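Local coordinates for putative Fe-S biosynthesis protein (Lactobacillus salivarius, PDB 2P2E) that is of unknown function but may take part in iron-sulphur cluster assembly, at residues L26-D31 / S47-L52; F30-G35 / K78-M83; N97-L102 / M111-I116. All coordinates share one frame; numbering follows the deposited sequence.

Interaction 1: L26-D31 / S47-L52; sequences LLLDFD and SDFRIL
Asp29 and Arg50 lie side by side across two antiparallel strands, and Arg50 takes the carboxylate side-on. NE reaches Asp29 OD2 at 2.8 Å on the anti lone pair of that oxygen, while NH2 meets the same atom nearly head-on at 3.1 Å, both within the guanidinium plane. The carboxylate of Asp31 stacks flat over one face of the guanidinium, the planes only 2° apart. Asp31 OD2 lies over its centre, 3.7 Å from Arg50 CZ; the long salt bridge of Asp31 OD1 to Arg50 NH2 is one of charges alone, with no N-H pointing at the oxygen. Leu52 CG lies over the rim of the opposite face, and Leu52 CD2 comes 3.4 Å from Asp29 CB. Arg50 CG stands between the backbone N and the carbonyl carbon (chi1 62°), and the chain then runs extended to NE, which brings the head alongside Asp29. Tyr64 OH bonds to Asp29 OD1 and the carbonyl of Val42 takes Arg50 NH1, giving these buried charges further polar partners.

On the other side of the sheet Phe30 points its edge at the face of Phe49, centroids 5.4 Å apart and planes at 63°. Leu28 CD1 packs on Ile51 CD1 at 3.6 Å. Between the two faces, paired backbone bonds join Leu27 to Leu52 and Asp29 to Arg50. Strand 75-77 flanks 24-30, and strand 108-118 flanks 49-55, making both inner strands.

Interaction 2: F30-G35 / K78-M83; sequences FDDGVG and KGYSKM
Lys78 NZ is gripped by three oxygens of the segment 30-35: Phe30 O at 2.6 Å, Asp32 OD1 at 2.9 Å, where the bond is also a salt bridge, and Val34 O at 3.0 Å. Asp32 heads an Asx turn, its OD1 accepting from the backbone N of Val34 two residues on. The amide and the ammonium reach that one oxygen from opposite faces of the carboxylate plane, Lys78 on the syn side and 34° out of it. The lysine chain is bent at chi3 (-74°), a kink that turns NZ in among the carbonyls.

The second carboxylate oxygen goes to Tyr80. Its hydroxyl, Tyr80 OH, donates to the syn lone pair of Asp32 OD2 at 2.7 Å, and ring and carboxylate are nearly coplanar, 16° apart, the oxygen lying in plane at the ring's edge. Val34 crosses the phenol end obliquely and brings CB against the hydroxyl. Both oxygens of Asp32 are thus held, which should keep the carboxylate from turning, and the cluster of donors would probably favour its charged form.

The contact ties the loop leaving strand 24-30 to the 3-10 turn that follows strand 75-77. Tyr84 stacks on the ring of Phe30, and Lys78 also has a weak, long ion pair with Asp29. Ser81 OG bonds back to Lys78 O in the carbonyl plane, and Ser81 CB rests 3.6 Å from Phe30 CB.

Interaction 3: N97-L102 / M111-I116; sequences NSLLRL and MPALSI
A beta hairpin, strand 100-104 with strand 108-118, brings Leu102 and Met111 (selenomethionine) together as an antiparallel hydrogen-bonded pair. Leu102 N donates to Met111 O and Met111 N to Leu102 O, each at 2.9 Å, and the two CB atoms touch. Further along, Leu114 N bonds to Leu100 O at 2.7 Å, arriving from above the carbonyl plane. The return bond, Leu100 N to Leu114 O, is weak at 3.4 Å; a water bridges the same two atoms, accepting from the amide and donating to the carbonyl.

Between these pairs the register slips by one residue: a beta bulge, where the chain turns a corner at Pro112 and Ala113. Leu114, with CG anti to its N (chi1 -172°), sends CD2 to within 3.9 Å of Leu102 CB, on the face that also carries Leu100. Leu100 CD1 meets Ile116 CD1, and helix 9-19 touches both through Lys14. Phe49 packs against Leu102 and Leu114.

Arg101, directed away from the partner strand overall, bends at chi3 (-55°) so that NH1 comes 3.6 Å from Pro112 O, a contact oblique to the guanidinium; its salt bridge is to Glu109. Replacing Arg101 with an alanine would probably leave Glu109 without its mate and uncover the corner at Pro112. At the loop end, Leu99 CD1 sits 3.7 Å from Ala113 CB.

Interactions 1 and 3 belong to the same sheet, where strands 49-55 and 108-118 are neighbours: a probable hydrogen bond joins Ile51 N to Ser115 O, and Leu114 packs against the backbone around Arg50. Interaction 1 is the most buried, about 5 Å from chain centre to contact centre, and combines backbone pairing with a buried charge network. Interaction 3, partly buried, joins backbone hydrogen bonds with apolar packing, a water bridging the weak Leu100/Leu114 bond beside its bulge. Interaction 2 shares Phe30 and Asp31 with interaction 1 but joins loops by side-chain polar bonds; it is partly buried, its centre about 11 Å from the chain centre, with Val34 and Tyr80 exposed. It does not touch interaction 3.

Interaction 1: L26-D31 / S47-L52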
ATOM      1  N   LEU A  26       1.873   1.580   7.199  1.00 20.90           N
ATOM      2  CA  LEU A  26       1.680   1.480   5.759  1.00 19.09           C
ATOM      3  C   LEU A  26       0.310   0.951   5.387  1.00 18.40           C
ATOM      4  O   LEU A  26      -0.208   0.025   6.017  1.00 18.38           O
ATOM      5  CB  LEU A  26       2.740   0.570   5.148  1.00 18.37           C
ATOM      6  CG  LEU A  26       4.154   1.134   5.143  1.00 18.77           C
ATOM      7  CD1 LEU A  26       5.105   0.128   4.572  1.00 15.97           C
ATOM      8  CD2 LEU A  26       4.179   2.396   4.322  1.00 18.43           C
ATOM      9  N   LEU A  27      -0.266   1.539   4.349  1.00 17.05           N
ATOM     10  CA  LEU A  27      -1.565   1.116   3.887  1.00 17.69           C
ATOM     11  C   LEU A  27      -1.567   0.815   2.400  1.00 18.63           C
ATOM     12  O   LEU A  27      -0.997   1.560   1.600  1.00 20.12           O
ATOM     13  CB  LEU A  27      -2.603   2.196   4.156  1.00 15.30           C
ATOM     14  CG  LEU A  27      -2.691   2.794   5.552  1.00 14.70           C
ATOM     15  CD1 LEU A  27      -3.776   3.856   5.527  1.00 14.07           C
ATOM     16  CD2 LEU A  27      -3.002   1.727   6.587  1.00 13.58           C
ATOM     17  N   LEU A  28      -2.193  -0.294   2.034  1.00 19.08           N
ATOM     18  CA  LEU A  28      -2.342  -0.643   0.635  1.00 19.17           C
ATOM     19  C   LEU A  28      -3.773  -0.191   0.406  1.00 20.65           C
ATOM     20  O   LEU A  28      -4.725  -0.911   0.695  1.00 20.54           O
ATOM     21  CB  LEU A  28      -2.216  -2.142   0.427  1.00 18.80           C
ATOM     22  CG  LEU A  28      -2.423  -2.590  -1.016  1.00 20.52           C
ATOM     23  CD1 LEU A  28      -1.513  -1.820  -1.972  1.00 18.65           C
ATOM     24  CD2 LEU A  28      -2.136  -4.065  -1.095  1.00 21.73           C
ATOM     25  N   ASP A  29      -3.913   1.028  -0.088  1.00 21.16           N
ATOM     26  CA  ASP A  29      -5.217   1.617  -0.305  1.00 23.14           C
ATOM     27  C   ASP A  29      -5.844   1.357  -1.660  1.00 23.86           C
ATOM     28  O   ASP A  29      -5.165   1.300  -2.679  1.00 25.11           O
ATOM     29  CB  ASP A  29      -5.121   3.130  -0.062  1.00 25.49           C
ATOM     30  CG  ASP A  29      -6.413   3.861  -0.361  1.00 27.45           C
ATOM     31  OD1 ASP A  29      -7.461   3.461   0.189  1.00 28.39           O
ATOM     32  OD2 ASP A  29      -6.378   4.843  -1.137  1.00 29.86           O
ATOM     33  N   PHE A  30      -7.157   1.170  -1.649  1.00 25.10           N
ATOM     34  CA  PHE A  30      -7.910   0.996  -2.876  1.00 25.15           C
ATOM     35  C   PHE A  30      -8.601   2.354  -2.982  1.00 25.44           C
ATOM     36  O   PHE A  30      -9.522   2.667  -2.229  1.00 24.22           O
ATOM     37  CB  PHE A  30      -8.932  -0.129  -2.753  1.00 25.76           C
ATOM     38  CG  PHE A  30      -9.501  -0.548  -4.066  1.00 26.00           C
ATOM     39  CD1 PHE A  30      -8.662  -1.024  -5.071  1.00 27.58           C
ATOM     40  CD2 PHE A  30     -10.857  -0.424  -4.326  1.00 26.32           C
ATOM     41  CE1 PHE A  30      -9.160  -1.361  -6.324  1.00 26.69           C
ATOM     42  CE2 PHE A  30     -11.371  -0.758  -5.575  1.00 25.88           C
ATOM     43  CZ  PHE A  30     -10.517  -1.228  -6.575  1.00 26.84           C
ATOM     44  N   ASP A  31      -8.109   3.165  -3.908  1.00 26.21           N
ATOM     45  CA  ASP A  31      -8.590   4.518  -4.122  1.00 27.15           C
ATOM     46  C   ASP A  31      -9.986   4.575  -4.700  1.00 27.82           C
ATOM     47  O   ASP A  31     -10.144   4.691  -5.904  1.00 28.97           O
ATOM     48  CB  ASP A  31      -7.627   5.240  -5.053  1.00 27.59           C
ATOM     49  CG  ASP A  31      -7.771   6.723  -4.975  1.00 28.76           C
ATOM     50  OD1 ASP A  31      -8.712   7.174  -4.293  1.00 31.03           O
ATOM     51  OD2 ASP A  31      -6.950   7.436  -5.587  1.00 29.13           O
ATOM     52  N   SER A  47     -10.544   3.906  -8.406  1.00 38.52           N
ATOM     53  CA  SER A  47     -10.475   2.594  -7.782  1.00 37.26           C
ATOM     54  C   SER A  47      -9.221   1.842  -8.215  1.00 36.01           C
ATOM     55  O   SER A  47      -9.284   0.819  -8.901  1.00 35.23           O
ATOM     56  CB  SER A  47     -11.736   1.789  -8.106  1.00 38.25           C
ATOM     57  OG  SER A  47     -11.980   1.785  -9.499  1.00 41.76           O
ATOM     58  N   ASP A  48      -8.076   2.379  -7.805  1.00 33.60           N
ATOM     59  CA  ASP A  48      -6.794   1.780  -8.112  1.00 29.93           C
ATOM     60  C   ASP A  48      -5.964   1.649  -6.853  1.00 27.35           C
ATOM     61  O   ASP A  48      -6.243   2.302  -5.854  1.00 28.40           O
ATOM     62  CB  ASP A  48      -6.054   2.626  -9.129  1.00 30.84           C
ATOM     63  CG  ASP A  48      -5.887   1.911 -10.428  1.00 33.11           C
ATOM     64  OD1 ASP A  48      -6.309   0.734 -10.488  1.00 32.88           O
ATOM     65  OD2 ASP A  48      -5.337   2.513 -11.380  1.00 35.91           O
ATOM     66  N   PHE A  49      -4.942   0.805  -6.908  1.00 24.10           N
ATOM     67  CA  PHE A  49      -4.060   0.576  -5.770  1.00 21.19           C
ATOM     68  C   PHE A  49      -2.976   1.611  -5.614  1.00 19.64           C
ATOM     69  O   PHE A  49      -2.428   2.093  -6.590  1.00 20.83           O
ATOM     70  CB  PHE A  49      -3.383  -0.775  -5.898  1.00 19.94           C
ATOM     71  CG  PHE A  49      -4.270  -1.917  -5.582  1.00 17.41           C
ATOM     72  CD1 PHE A  49      -4.717  -2.115  -4.290  1.00 17.74           C
ATOM     73  CD2 PHE A  49      -4.646  -2.807  -6.569  1.00 16.71           C
ATOM     74  CE1 PHE A  49      -5.531  -3.194  -3.981  1.00 17.65           C
ATOM     75  CE2 PHE A  49      -5.457  -3.884  -6.268  1.00 17.22           C
ATOM     76  CZ  PHE A  49      -5.897  -4.079  -4.974  1.00 17.19           C
ATOM     77  N   ARG A  50      -2.655   1.934  -4.373  1.00 17.94           N
ATOM     78  CA  ARG A  50      -1.602   2.891  -4.097  1.00 18.08           C
ATOM     79  C   ARG A  50      -1.175   2.722  -2.646  1.00 18.36           C
ATOM     80  O   ARG A  50      -1.936   2.210  -1.829  1.00 17.98           O
ATOM     81  CB  ARG A  50      -2.100   4.310  -4.333  1.00 17.24           C
ATOM     82  CG  ARG A  50      -3.229   4.683  -3.425  1.00 19.49           C
ATOM     83  CD  ARG A  50      -3.556   6.152  -3.502  1.00 19.15           C
ATOM     84  NE  ARG A  50      -4.724   6.453  -2.689  1.00 19.42           N
ATOM     85  CZ  ARG A  50      -5.135   7.680  -2.403  1.00 23.06           C
ATOM     86  NH1 ARG A  50      -4.471   8.731  -2.863  1.00 24.34           N
ATOM     87  NH2 ARG A  50      -6.209   7.857  -1.650  1.00 24.12           N
ATOM     88  N   ILE A  51       0.043   3.135  -2.327  1.00 18.36           N
ATOM     89  CA  ILE A  51       0.534   3.029  -0.959  1.00 19.65           C
ATOM     90  C   ILE A  51       0.394   4.333  -0.206  1.00 20.81           C
ATOM     91  O   ILE A  51       0.838   5.378  -0.670  1.00 21.33           O
ATOM     92  CB  ILE A  51       2.016   2.647  -0.899  1.00 21.01           C
ATOM     93  CG1 ILE A  51       2.254   1.391  -1.720  1.00 21.43           C
ATOM     94  CG2 ILE A  51       2.434   2.410   0.539  1.00 18.11           C
ATOM     95  CD1 ILE A  51       1.335   0.284  -1.363  1.00 25.83           C
ATOM     96  N   LEU A  52      -0.222   4.261   0.964  1.00 21.18           N
ATOM     97  CA  LEU A  52      -0.401   5.434   1.799  1.00 22.56           C
ATOM     98  C   LEU A  52       0.380   5.235   3.076  1.00 23.34           C
ATOM     99  O   LEU A  52       0.434   4.126   3.607  1.00 24.46           O
ATOM    100  CB  LEU A  52      -1.871   5.617   2.169  1.00 23.31           C
ATOM    101  CG  LEU A  52      -2.867   6.249   1.206  1.00 24.68           C
ATOM    102  CD1 LEU A  52      -2.636   5.745  -0.207  1.00 27.64           C
ATOM    103  CD2 LEU A  52      -4.274   5.919   1.685  1.00 23.85           C
TER

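Interaction 2: F30-G35 / K78-M83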
ATOM      1  N   PHE A  30      -7.157   1.170  -1.649  1.00 25.10           N
ATOM      2  CA  PHE A  30      -7.910   0.996  -2.876  1.00 25.15           C
ATOM      3  C   PHE A  30      -8.601   2.354  -2.982  1.00 25.44           C
ATOM      4  O   PHE A  30      -9.522   2.667  -2.229  1.00 24.22           O
ATOM      5  CB  PHE A  30      -8.932  -0.129  -2.753  1.00 25.76           C
ATOM      6  CG  PHE A  30      -9.501  -0.548  -4.066  1.00 26.00           C
ATOM      7  CD1 PHE A  30      -8.662  -1.024  -5.071  1.00 27.58           C
ATOM      8  CD2 PHE A  30     -10.857  -0.424  -4.326  1.00 26.32           C
ATOM      9  CE1 PHE A  30      -9.160  -1.361  -6.324  1.00 26.69           C
ATOM     10  CE2 PHE A  30     -11.371  -0.758  -5.575  1.00 25.88           C
ATOM     11  CZ  PHE A  30     -10.517  -1.228  -6.575  1.00 26.84           C
ATOM     12  N   ASP A  31      -8.109   3.165  -3.908  1.00 26.21           N
ATOM     13  CA  ASP A  31      -8.590   4.518  -4.122  1.00 27.15           C
ATOM     14  C   ASP A  31      -9.986   4.575  -4.700  1.00 27.82           C
ATOM     15  O   ASP A  31     -10.144   4.691  -5.904  1.00 28.97           O
ATOM     16  CB  ASP A  31      -7.627   5.240  -5.053  1.00 27.59           C
ATOM     17  CG  ASP A  31      -7.771   6.723  -4.975  1.00 28.76           C
ATOM     18  OD1 ASP A  31      -8.712   7.174  -4.293  1.00 31.03           O
ATOM     19  OD2 ASP A  31      -6.950   7.436  -5.587  1.00 29.13           O
ATOM     20  N   ASP A  32     -10.999   4.514  -3.846  1.00 28.64           N
ATOM     21  CA  ASP A  32     -12.378   4.539  -4.318  1.00 29.45           C
ATOM     22  C   ASP A  32     -13.227   5.557  -3.569  1.00 30.49           C
ATOM     23  O   ASP A  32     -14.443   5.626  -3.747  1.00 30.91           O
ATOM     24  CB  ASP A  32     -12.999   3.148  -4.175  1.00 28.68           C
ATOM     25  CG  ASP A  32     -12.826   2.576  -2.781  1.00 29.26           C
ATOM     26  OD1 ASP A  32     -12.495   3.349  -1.859  1.00 30.01           O
ATOM     27  OD2 ASP A  32     -13.028   1.359  -2.607  1.00 28.81           O
ATOM     28  N   GLY A  33     -12.584   6.349  -2.724  1.00 31.28           N
ATOM     29  CA  GLY A  33     -13.319   7.350  -1.983  1.00 31.36           C
ATOM     30  C   GLY A  33     -13.901   6.832  -0.687  1.00 31.30           C
ATOM     31  O   GLY A  33     -14.431   7.607   0.105  1.00 32.78           O
ATOM     32  N   VAL A  34     -13.822   5.525  -0.464  1.00 30.71           N
ATOM     33  CA  VAL A  34     -14.344   4.960   0.772  1.00 31.14           C
ATOM     34  C   VAL A  34     -13.279   5.032   1.887  1.00 31.97           C
ATOM     35  O   VAL A  34     -12.106   4.698   1.677  1.00 32.13           O
ATOM     36  CB  VAL A  34     -14.789   3.490   0.569  1.00 30.33           C
ATOM     37  CG1 VAL A  34     -15.447   2.965   1.833  1.00 29.55           C
ATOM     38  CG2 VAL A  34     -15.754   3.397  -0.592  1.00 28.58           C
ATOM     39  N   GLY A  35     -13.696   5.483   3.067  1.00 32.97           N
ATOM     40  CA  GLY A  35     -12.777   5.583   4.191  1.00 33.31           C
ATOM     41  C   GLY A  35     -12.491   7.021   4.576  1.00 33.57           C
ATOM     42  O   GLY A  35     -12.493   7.910   3.718  1.00 32.23           O
ATOM     43  N   LYS A  78      -8.333  -2.036   3.472  1.00 18.95           N
ATOM     44  CA  LYS A  78      -9.764  -2.110   3.683  1.00 18.05           C
ATOM     45  C   LYS A  78     -10.194  -3.525   3.355  1.00 18.21           C
ATOM     46  O   LYS A  78      -9.922  -4.029   2.268  1.00 17.00           O
ATOM     47  CB  LYS A  78     -10.472  -1.092   2.794  1.00 17.84           C
ATOM     48  CG  LYS A  78     -10.098   0.334   3.148  1.00 18.44           C
ATOM     49  CD  LYS A  78     -10.774   1.360   2.265  1.00 18.43           C
ATOM     50  CE  LYS A  78     -10.170   1.402   0.884  1.00 18.18           C
ATOM     51  NZ  LYS A  78     -10.582   2.638   0.157  1.00 19.76           N
ATOM     52  N   GLY A  79     -10.840  -4.173   4.317  1.00 17.95           N
ATOM     53  CA  GLY A  79     -11.284  -5.537   4.118  1.00 18.41           C
ATOM     54  C   GLY A  79     -11.790  -5.851   2.727  1.00 19.96           C
ATOM     55  O   GLY A  79     -11.186  -6.642   2.012  1.00 20.87           O
ATOM     56  N   TYR A  80     -12.882  -5.208   2.332  1.00 20.14           N
ATOM     57  CA  TYR A  80     -13.496  -5.440   1.031  1.00 20.27           C
ATOM     58  C   TYR A  80     -12.576  -5.459  -0.178  1.00 20.28           C
ATOM     59  O   TYR A  80     -12.758  -6.275  -1.067  1.00 21.30           O
ATOM     60  CB  TYR A  80     -14.611  -4.425   0.791  1.00 19.91           C
ATOM     61  CG  TYR A  80     -14.149  -2.999   0.609  1.00 20.49           C
ATOM     62  CD1 TYR A  80     -13.911  -2.483  -0.661  1.00 19.42           C
ATOM     63  CD2 TYR A  80     -13.994  -2.152   1.701  1.00 21.39           C
ATOM     64  CE1 TYR A  80     -13.539  -1.154  -0.842  1.00 20.28           C
ATOM     65  CE2 TYR A  80     -13.623  -0.817   1.534  1.00 22.83           C
ATOM     66  CZ  TYR A  80     -13.402  -0.327   0.257  1.00 22.67           C
ATOM     67  OH  TYR A  80     -13.073   0.999   0.084  1.00 24.73           O
ATOM     68  N   SER A  81     -11.595  -4.571  -0.232  1.00 20.58           N
ATOM     69  CA  SER A  81     -10.707  -4.544  -1.388  1.00 21.92           C
ATOM     70  C   SER A  81      -9.940  -5.847  -1.549  1.00 22.93           C
ATOM     71  O   SER A  81      -9.255  -6.059  -2.543  1.00 23.34           O
ATOM     72  CB  SER A  81      -9.736  -3.360  -1.298  1.00 20.51           C
ATOM     73  OG  SER A  81      -9.082  -3.324  -0.049  1.00 20.97           O
ATOM     74  N   LYS A  82     -10.078  -6.725  -0.567  1.00 24.95           N
ATOM     75  CA  LYS A  82      -9.409  -8.019  -0.584  1.00 26.70           C
ATOM     76  C   LYS A  82      -9.787  -8.759  -1.858  1.00 27.52           C
ATOM     77  O   LYS A  82      -9.018  -9.581  -2.362  1.00 26.22           O
ATOM     78  CB  LYS A  82      -9.853  -8.823   0.638  1.00 28.79           C
ATOM     79  CG  LYS A  82      -9.093 -10.098   0.897  1.00 33.27           C
ATOM     80  CD  LYS A  82      -9.567 -10.712   2.221  1.00 35.90           C
ATOM     81  CE  LYS A  82      -8.773 -11.971   2.601  1.00 37.03           C
ATOM     82  NZ  LYS A  82      -9.244 -12.556   3.903  1.00 38.09           N
HETATM   83  N   MSE A  83     -10.976  -8.453  -2.374  1.00 28.08           N
HETATM   84  CA  MSE A  83     -11.480  -9.100  -3.580  1.00 30.51           C
HETATM   85  C   MSE A  83     -10.693  -8.696  -4.818  1.00 30.40           C
HETATM   86  O   MSE A  83     -10.761  -9.363  -5.856  1.00 29.10           O
HETATM   87  CB  MSE A  83     -12.965  -8.773  -3.782  1.00 34.34           C
HETATM   88  CG  MSE A  83     -13.266  -7.332  -4.170  1.00 40.70           C
HETATM   89 SE   MSE A  83     -15.192  -7.027  -4.439  1.00 48.80          SE
HETATM   90  CE  MSE A  83     -15.503  -8.364  -5.836  1.00 44.95           C
TER

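Interaction 3: N97-L102 / M111-I116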
ATOM      1  N   ASN A  97      11.059   3.459 -14.771  1.00 38.38           N
ATOM      2  CA  ASN A  97      10.803   4.671 -14.013  1.00 35.08           C
ATOM      3  C   ASN A  97      11.139   4.377 -12.557  1.00 33.57           C
ATOM      4  O   ASN A  97      11.549   3.262 -12.231  1.00 34.29           O
ATOM      5  CB  ASN A  97       9.330   5.047 -14.181  1.00 34.37           C
ATOM      6  CG  ASN A  97       8.410   3.885 -13.887  1.00 33.83           C
ATOM      7  OD1 ASN A  97       8.310   3.444 -12.737  1.00 34.71           O
ATOM      8  ND2 ASN A  97       7.749   3.364 -14.918  1.00 30.87           N
ATOM      9  N   SER A  98      10.969   5.352 -11.675  1.00 31.85           N
ATOM     10  CA  SER A  98      11.298   5.135 -10.272  1.00 30.26           C
ATOM     11  C   SER A  98      10.105   4.668  -9.456  1.00 30.16           C
ATOM     12  O   SER A  98      10.139   4.716  -8.225  1.00 30.87           O
ATOM     13  CB  SER A  98      11.848   6.418  -9.657  1.00 30.09           C
ATOM     14  OG  SER A  98      10.873   7.449  -9.660  1.00 31.54           O
ATOM     15  N   LEU A  99       9.052   4.217 -10.127  1.00 29.06           N
ATOM     16  CA  LEU A  99       7.865   3.766  -9.417  1.00 27.31           C
ATOM     17  C   LEU A  99       7.903   2.297  -9.028  1.00 26.85           C
ATOM     18  O   LEU A  99       8.706   1.514  -9.548  1.00 26.05           O
ATOM     19  CB  LEU A  99       6.625   4.023 -10.264  1.00 28.13           C
ATOM     20  CG  LEU A  99       6.141   5.468 -10.319  1.00 29.55           C
ATOM     21  CD1 LEU A  99       5.072   5.598 -11.391  1.00 31.13           C
ATOM     22  CD2 LEU A  99       5.583   5.871  -8.972  1.00 29.06           C
ATOM     23  N   LEU A 100       7.029   1.927  -8.099  1.00 24.59           N
ATOM     24  CA  LEU A 100       6.950   0.550  -7.665  1.00 23.34           C
ATOM     25  C   LEU A 100       5.942  -0.191  -8.520  1.00 24.12           C
ATOM     26  O   LEU A 100       5.165   0.417  -9.255  1.00 24.72           O
ATOM     27  CB  LEU A 100       6.531   0.467  -6.204  1.00 22.03           C
ATOM     28  CG  LEU A 100       7.546   0.974  -5.184  1.00 21.37           C
ATOM     29  CD1 LEU A 100       6.970   0.840  -3.793  1.00 21.72           C
ATOM     30  CD2 LEU A 100       8.824   0.187  -5.292  1.00 19.71           C
ATOM     31  N   ARG A 101       5.959  -1.512  -8.413  1.00 23.62           N
ATOM     32  CA  ARG A 101       5.052  -2.351  -9.170  1.00 23.54           C
ATOM     33  C   ARG A 101       4.383  -3.337  -8.221  1.00 22.53           C
ATOM     34  O   ARG A 101       5.016  -3.850  -7.311  1.00 22.32           O
ATOM     35  CB  ARG A 101       5.832  -3.112 -10.237  1.00 25.69           C
ATOM     36  CG  ARG A 101       4.967  -3.937 -11.143  1.00 30.71           C
ATOM     37  CD  ARG A 101       5.793  -4.990 -11.854  1.00 35.79           C
ATOM     38  NE  ARG A 101       6.917  -4.400 -12.568  1.00 40.20           N
ATOM     39  CZ  ARG A 101       6.792  -3.569 -13.603  1.00 43.72           C
ATOM     40  NH1 ARG A 101       5.580  -3.230 -14.051  1.00 44.15           N
ATOM     41  NH2 ARG A 101       7.883  -3.066 -14.185  1.00 44.57           N
ATOM     42  N   LEU A 102       3.102  -3.593  -8.432  1.00 21.43           N
ATOM     43  CA  LEU A 102       2.376  -4.532  -7.600  1.00 20.39           C
ATOM     44  C   LEU A 102       1.860  -5.678  -8.456  1.00 22.13           C
ATOM     45  O   LEU A 102       0.986  -5.480  -9.298  1.00 24.07           O
ATOM     46  CB  LEU A 102       1.194  -3.847  -6.919  1.00 19.60           C
ATOM     47  CG  LEU A 102       0.328  -4.818  -6.103  1.00 18.74           C
ATOM     48  CD1 LEU A 102       1.088  -5.250  -4.877  1.00 15.55           C
ATOM     49  CD2 LEU A 102      -0.994  -4.178  -5.710  1.00 18.03           C
HETATM   50  N   MSE A 111      -1.032  -3.697 -10.478  1.00 29.34           N
HETATM   51  CA  MSE A 111      -0.777  -2.267 -10.582  1.00 29.53           C
HETATM   52  C   MSE A 111       0.637  -2.022 -11.090  1.00 27.61           C
HETATM   53  O   MSE A 111       1.587  -2.006 -10.317  1.00 28.32           O
HETATM   54  CB  MSE A 111      -0.933  -1.602  -9.223  1.00 31.95           C
HETATM   55  CG  MSE A 111      -0.604  -0.132  -9.265  1.00 38.16           C
HETATM   56 SE   MSE A 111      -1.849   0.822 -10.426  1.00 47.44          SE
HETATM   57  CE  MSE A 111      -1.641   2.640  -9.725  1.00 40.61           C
ATOM     58  N   PRO A 112       0.796  -1.815 -12.401  1.00 26.75           N
ATOM     59  CA  PRO A 112       2.129  -1.576 -12.972  1.00 24.78           C
ATOM     60  C   PRO A 112       2.896  -0.363 -12.457  1.00 22.54           C
ATOM     61  O   PRO A 112       4.122  -0.355 -12.480  1.00 23.74           O
ATOM     62  CB  PRO A 112       1.856  -1.504 -14.475  1.00 24.58           C
ATOM     63  CG  PRO A 112       0.425  -1.055 -14.551  1.00 26.20           C
ATOM     64  CD  PRO A 112      -0.234  -1.849 -13.452  1.00 26.35           C
ATOM     65  N   ALA A 113       2.189   0.661 -11.998  1.00 20.83           N
ATOM     66  CA  ALA A 113       2.840   1.858 -11.475  1.00 19.04           C
ATOM     67  C   ALA A 113       2.229   2.210 -10.121  1.00 18.92           C
ATOM     68  O   ALA A 113       1.294   2.999 -10.024  1.00 19.56           O
ATOM     69  CB  ALA A 113       2.675   3.012 -12.447  1.00 15.56           C
ATOM     70  N   LEU A 114       2.773   1.613  -9.072  1.00 18.78           N
ATOM     71  CA  LEU A 114       2.294   1.815  -7.713  1.00 17.63           C
ATOM     72  C   LEU A 114       2.917   3.048  -7.069  1.00 18.04           C
ATOM     73  O   LEU A 114       4.104   3.063  -6.790  1.00 19.83           O
ATOM     74  CB  LEU A 114       2.641   0.574  -6.915  1.00 16.21           C
ATOM     75  CG  LEU A 114       2.124   0.366  -5.504  1.00 15.55           C
ATOM     76  CD1 LEU A 114       0.607   0.248  -5.497  1.00 15.34           C
ATOM     77  CD2 LEU A 114       2.770  -0.897  -4.964  1.00 13.59           C
ATOM     78  N   SER A 115       2.121   4.078  -6.814  1.00 18.94           N
ATOM     79  CA  SER A 115       2.649   5.306  -6.218  1.00 19.12           C
ATOM     80  C   SER A 115       2.671   5.278  -4.706  1.00 19.32           C
ATOM     81  O   SER A 115       2.100   4.396  -4.083  1.00 21.30           O
ATOM     82  CB  SER A 115       1.823   6.510  -6.652  1.00 19.66           C
ATOM     83  OG  SER A 115       0.585   6.546  -5.967  1.00 20.02           O
ATOM     84  N   ILE A 116       3.326   6.264  -4.114  1.00 20.47           N
ATOM     85  CA  ILE A 116       3.404   6.345  -2.666  1.00 21.59           C
ATOM     86  C   ILE A 116       2.949   7.711  -2.173  1.00 21.93           C
ATOM     87  O   ILE A 116       3.436   8.734  -2.633  1.00 21.85           O
ATOM     88  CB  ILE A 116       4.830   6.124  -2.183  1.00 20.73           C
ATOM     89  CG1 ILE A 116       5.396   4.868  -2.829  1.00 21.84           C
ATOM     90  CG2 ILE A 116       4.847   6.019  -0.661  1.00 18.71           C
ATOM     91  CD1 ILE A 116       6.880   4.728  -2.664  1.00 20.69           C
TER
HETATM   92  O   HOH W   1       6.508   4.311  -6.323  1.00 31.48           O